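Local coordinates for amphinase-2 (Rana pipiens, PDB 2P7S), which hydrolyses polymeric RNA, including ribosomal RNA, as a secreted endonuclease of the pancreatic ribonuclease family and is toxic to cultured human carcinoma cells, at residues A[7-10]-A[11-14]; A[34-37]-A[38-42]. One frame throughout, in Å; residues are numbered along the deposited sequence.

How the contacts relate
Contact 1 (7-10 with 11-14) comes first along the chain and lies within helix 6-15 at the N-terminus; contact 2 (34-37 with 38-42) follows in the loop between helix 26-29 and strand 45-49. Their centres are about 12 Å apart and they touch. Two salt bridges join them, Lys-14 NZ to Asp-38 OD2 at 2.6 Å and Lys-10 NZ to Asp-38 OD1 at 2.8 Å, so each carboxylate oxygen of Asp-38 takes one lysine from the helix. Thr-13 CG2 also packs on Ala-34 O at 3.2 Å. The junction lies near His-15, the probable proton acceptor, and ties the helix that ends in it to the loop carrying Lys-42, a probable substrate-binding residue.

Contact 1: A[7-10]-A[11-14]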
loop_
_atom_site.group_PDB
_atom_site.type_symbol
_atom_site.label_atom_id
_atom_site.label_comp_id
_atom_site.label_asym_id
_atom_site.label_seq_id
_atom_site.Cartn_x
_atom_site.Cartn_y
_atom_site.Cartn_z
ATOM N N GLU A 7 8.358 1.411 11.303
ATOM C CA GLU A 7 8.287 1.207 9.859
ATOM C C GLU A 7 6.982 0.524 9.439
ATOM O O GLU A 7 6.390 0.881 8.420
ATOM C CB GLU A 7 9.499 0.398 9.379
ATOM C CG GLU A 7 10.815 1.174 9.471
ATOM C CD GLU A 7 12.017 0.371 8.993
ATOM O OE1 GLU A 7 12.368 -0.637 9.640
ATOM O OE2 GLU A 7 12.610 0.749 7.964
ATOM N N TRP A 8 6.544 -0.454 10.227
ATOM C CA TRP A 8 5.293 -1.172 9.971
ATOM C C TRP A 8 4.118 -0.204 10.094
ATOM O O TRP A 8 3.228 -0.184 9.242
ATOM C CB TRP A 8 5.125 -2.305 10.992
ATOM C CG TRP A 8 3.767 -3.004 11.023
ATOM C CD1 TRP A 8 3.064 -3.359 12.144
ATOM C CD2 TRP A 8 3.011 -3.508 9.907
ATOM N NE1 TRP A 8 1.929 -4.053 11.799
ATOM C CE2 TRP A 8 1.871 -4.160 10.434
ATOM C CE3 TRP A 8 3.185 -3.474 8.515
ATOM C CZ2 TRP A 8 0.911 -4.777 9.618
ATOM C CZ3 TRP A 8 2.226 -4.089 7.704
ATOM C CH2 TRP A 8 1.105 -4.729 8.261
ATOM N N GLU A 9 4.116 0.595 11.159
ATOM C CA GLU A 9 3.032 1.553 11.378
ATOM C C GLU A 9 2.922 2.515 10.199
ATOM O O GLU A 9 1.823 2.828 9.743
ATOM C CB GLU A 9 3.256 2.344 12.673
ATOM C CG GLU A 9 3.106 1.532 13.955
ATOM C CD GLU A 9 1.711 0.947 14.135
ATOM O OE1 GLU A 9 0.724 1.649 13.823
ATOM O OE2 GLU A 9 1.599 -0.211 14.603
ATOM N N LYS A 10 4.065 2.977 9.703
ATOM C CA LYS A 10 4.075 3.894 8.573
ATOM C C LYS A 10 3.540 3.191 7.325
ATOM O O LYS A 10 2.793 3.790 6.548
ATOM C CB LYS A 10 5.491 4.406 8.310
ATOM C CG LYS A 10 5.565 5.483 7.240
ATOM C CD LYS A 10 7.004 5.854 6.933
ATOM C CE LYS A 10 7.082 6.892 5.829
ATOM N NZ LYS A 10 8.492 7.207 5.463
ATOM N N PHE A 11 3.919 1.926 7.137
ATOM C CA PHE A 11 3.459 1.157 5.982
ATOM C C PHE A 11 1.939 0.992 6.014
ATOM O O PHE A 11 1.273 1.181 4.994
ATOM C CB PHE A 11 4.110 -0.231 5.951
ATOM C CG PHE A 11 3.669 -1.083 4.788
ATOM C CD1 PHE A 11 4.450 -1.184 3.641
ATOM C CD2 PHE A 11 2.467 -1.782 4.839
ATOM C CE1 PHE A 11 4.037 -1.974 2.555
ATOM C CE2 PHE A 11 2.046 -2.569 3.765
ATOM C CZ PHE A 11 2.833 -2.665 2.621
ATOM N N LYS A 12 1.397 0.624 7.176
ATOM C CA LYS A 12 -0.051 0.436 7.318
ATOM C C LYS A 12 -0.807 1.725 7.012
ATOM O O LYS A 12 -1.819 1.718 6.311
ATOM C CB LYS A 12 -0.416 -0.006 8.743
ATOM C CG LYS A 12 -0.119 -1.462 9.072
ATOM C CD LYS A 12 -0.658 -1.839 10.456
ATOM C CE LYS A 12 0.079 -1.098 11.563
ATOM N NZ LYS A 12 -0.479 -1.403 12.919
ATOM N N THR A 13 -0.308 2.828 7.556
ATOM C CA THR A 13 -0.935 4.130 7.376
ATOM C C THR A 13 -0.929 4.550 5.910
ATOM O O THR A 13 -1.944 4.984 5.371
ATOM C CB THR A 13 -0.205 5.219 8.220
ATOM O OG1 THR A 13 -0.376 4.939 9.618
ATOM C CG2 THR A 13 -0.775 6.605 7.924
ATOM N N LYS A 14 0.220 4.393 5.268
ATOM C CA LYS A 14 0.373 4.780 3.881
ATOM C C LYS A 14 -0.234 3.833 2.841
ATOM O O LYS A 14 -0.682 4.288 1.790
ATOM C CB LYS A 14 1.861 4.971 3.567
ATOM C CG LYS A 14 2.123 5.576 2.196
ATOM C CD LYS A 14 3.600 5.880 1.971
ATOM C CE LYS A 14 3.788 6.630 0.661
ATOM N NZ LYS A 14 5.220 6.868 0.360
#
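In the N-terminal helix 6-15, Trp-8 and Lys-12 meet one turn apart, the lysine chain laid over one face of the indole. Lys-12 CG stands 3.4 Å from the centroid of the six-membered ring and only 9° off its normal, a CH-pi contact; CD follows at 3.4 Å from Trp-8 CE2. A bend at chi3 (-66°) then carries CE past Trp-8 NE1 and brings NZ to Glu-9 OE2, a 2.9 Å salt bridge entering from above the carboxylate plane. In the pancreatic ribonuclease fold this helix carries at its C-terminal end the probable proton acceptor, His-15, and its buried face packs on strand 104-111 and helix 52-56. Trp-8 and Phe-11 both lie on that face, their rings inclined by only 21° but displaced, with centroids 5.9 Å apart, so that they hardly overlap; CZ3 of Trp-8 is 3.7 Å from CD2 of Phe-11. An alanine at Trp-8 is likely to leave a gap beside Phe-11 and to free the Lys-12 chain to turn, weakening its hold on Glu-9. Farther round the helix, Glu-9 O accepts both Thr-13 N and Thr-13 OG1, each at 3.1 Å, from opposite faces of its carbonyl plane.

Contact 2: A[34-37]-A[38-42]; sequences AYTP and DGQCK
Thr-36, first residue of a type I beta turn, directs its side chain toward Gly-39 and Gln-40. Its CB sits 3.3 Å from Gly-39 O, and the two branches part from there: CG2 runs past the same carbonyl oxygen at 3.8 Å, while OG1, at chi1 49°, lies between the backbone N and the carbonyl carbon and faces the amide of Gln-40. Gln-40 NE2 donates to Thr-36 OG1 at 2.9 Å, with an N-H...O angle of 151° and the hydroxyl oxygen close to the amide plane. The Gln-40 chain, bent at chi2, crosses the threonine at about a right angle, and its CG comes within 3.1 Å of Thr-36 OG1. That oxygen is also hydrogen-bonded to Asp-32 O, which links the turn to the chain just before it. The turn runs from Thr-36 to Gly-39 with Pro-37 and Asp-38 at its corners. It is closed by Gly-39 N bonding to Thr-36 O at 2.9 Å, the donor standing well above the carbonyl plane. With phi at 110°, a side chain on Gly-39 would press on the carbonyl oxygen before it. The Pro-37 ring rests on Lys-10, Thr-13 and Lys-14 of helix 6-15. Just beyond the turn, Cys-41 is fixed by its disulfide to Cys-85, and next to it Lys-42 probably belongs to the substrate site.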
loop_
_atom_site.group_PDB
_atom_site.type_symbol
_atom_site.label_atom_id
_atom_site.label_comp_id
_atom_site.label_asym_id
_atom_site.label_seq_id
_atom_site.Cartn_x
_atom_site.Cartn_y
_atom_site.Cartn_z
ATOM N N ALA A 34 -3.870 12.306 7.507
ATOM C CA ALA A 34 -3.966 11.132 8.368
ATOM C C ALA A 34 -3.361 9.892 7.709
ATOM O O ALA A 34 -2.979 8.939 8.393
ATOM C CB ALA A 34 -5.419 10.860 8.721
ATOM N N TYR A 35 -3.266 9.910 6.384
ATOM C CA TYR A 35 -2.735 8.760 5.663
ATOM C C TYR A 35 -1.564 9.075 4.743
ATOM O O TYR A 35 -1.190 8.258 3.903
ATOM C CB TYR A 35 -3.860 8.107 4.853
ATOM C CG TYR A 35 -5.047 7.694 5.696
ATOM C CD1 TYR A 35 -6.257 8.386 5.628
ATOM C CD2 TYR A 35 -4.959 6.608 6.567
ATOM C CE1 TYR A 35 -7.348 8.005 6.402
ATOM C CE2 TYR A 35 -6.043 6.217 7.346
ATOM C CZ TYR A 35 -7.234 6.918 7.258
ATOM O OH TYR A 35 -8.309 6.517 8.024
ATOM N N THR A 36 -0.967 10.249 4.909
ATOM C CA THR A 36 0.140 10.641 4.048
ATOM C C THR A 36 1.410 11.013 4.798
ATOM O O THR A 36 1.792 12.184 4.846
ATOM C CB THR A 36 -0.273 11.811 3.136
ATOM O OG1 THR A 36 -0.901 12.835 3.921
ATOM C CG2 THR A 36 -1.240 11.328 2.069
ATOM N N PRO A 37 2.092 10.006 5.377
ATOM C CA PRO A 37 3.335 10.161 6.142
ATOM C C PRO A 37 4.430 10.885 5.366
ATOM O O PRO A 37 5.143 11.720 5.921
ATOM C CB PRO A 37 3.726 8.716 6.461
ATOM C CG PRO A 37 2.408 8.025 6.557
ATOM C CD PRO A 37 1.672 8.592 5.360
ATOM N N ASP A 38 4.566 10.564 4.084
ATOM C CA ASP A 38 5.591 11.197 3.263
ATOM C C ASP A 38 5.131 12.513 2.631
ATOM O O ASP A 38 5.822 13.070 1.779
ATOM C CB ASP A 38 6.073 10.222 2.181
ATOM C CG ASP A 38 6.767 8.997 2.768
ATOM O OD1 ASP A 38 7.725 9.172 3.550
ATOM O OD2 ASP A 38 6.357 7.862 2.450
ATOM N N GLY A 39 3.971 13.008 3.060
ATOM C CA GLY A 39 3.443 14.254 2.528
ATOM C C GLY A 39 2.215 14.063 1.653
ATOM O O GLY A 39 2.010 12.989 1.091
ATOM N N GLN A 40 1.394 15.104 1.540
ATOM C CA GLN A 40 0.189 15.035 0.716
ATOM C C GLN A 40 0.461 15.406 -0.739
ATOM O O GLN A 40 1.488 15.999 -1.064
ATOM C CB GLN A 40 -0.905 15.961 1.261
ATOM C CG GLN A 40 -1.509 15.531 2.588
ATOM C CD GLN A 40 -0.922 16.276 3.766
ATOM O OE1 GLN A 40 -1.059 17.497 3.872
ATOM N NE2 GLN A 40 -0.263 15.548 4.662
ATOM N N CYS A 41 -0.478 15.041 -1.607
ATOM C CA CYS A 41 -0.389 15.329 -3.033
ATOM C C CYS A 41 0.844 14.730 -3.710
ATOM O O CYS A 41 1.457 15.358 -4.568
ATOM C CB CYS A 41 -0.417 16.847 -3.259
ATOM S SG CYS A 41 -0.569 17.354 -5.002
ATOM N N LYS A 42 1.207 13.512 -3.328
ATOM C CA LYS A 42 2.354 12.847 -3.934
ATOM C C LYS A 42 1.965 12.316 -5.314
ATOM O O LYS A 42 0.790 12.047 -5.577
ATOM C CB LYS A 42 2.838 11.708 -3.030
ATOM C CG LYS A 42 3.496 12.200 -1.749
ATOM C CD LYS A 42 4.757 12.996 -2.065
ATOM C CE LYS A 42 5.271 13.745 -0.850
ATOM N NZ LYS A 42 6.531 14.499 -1.135
#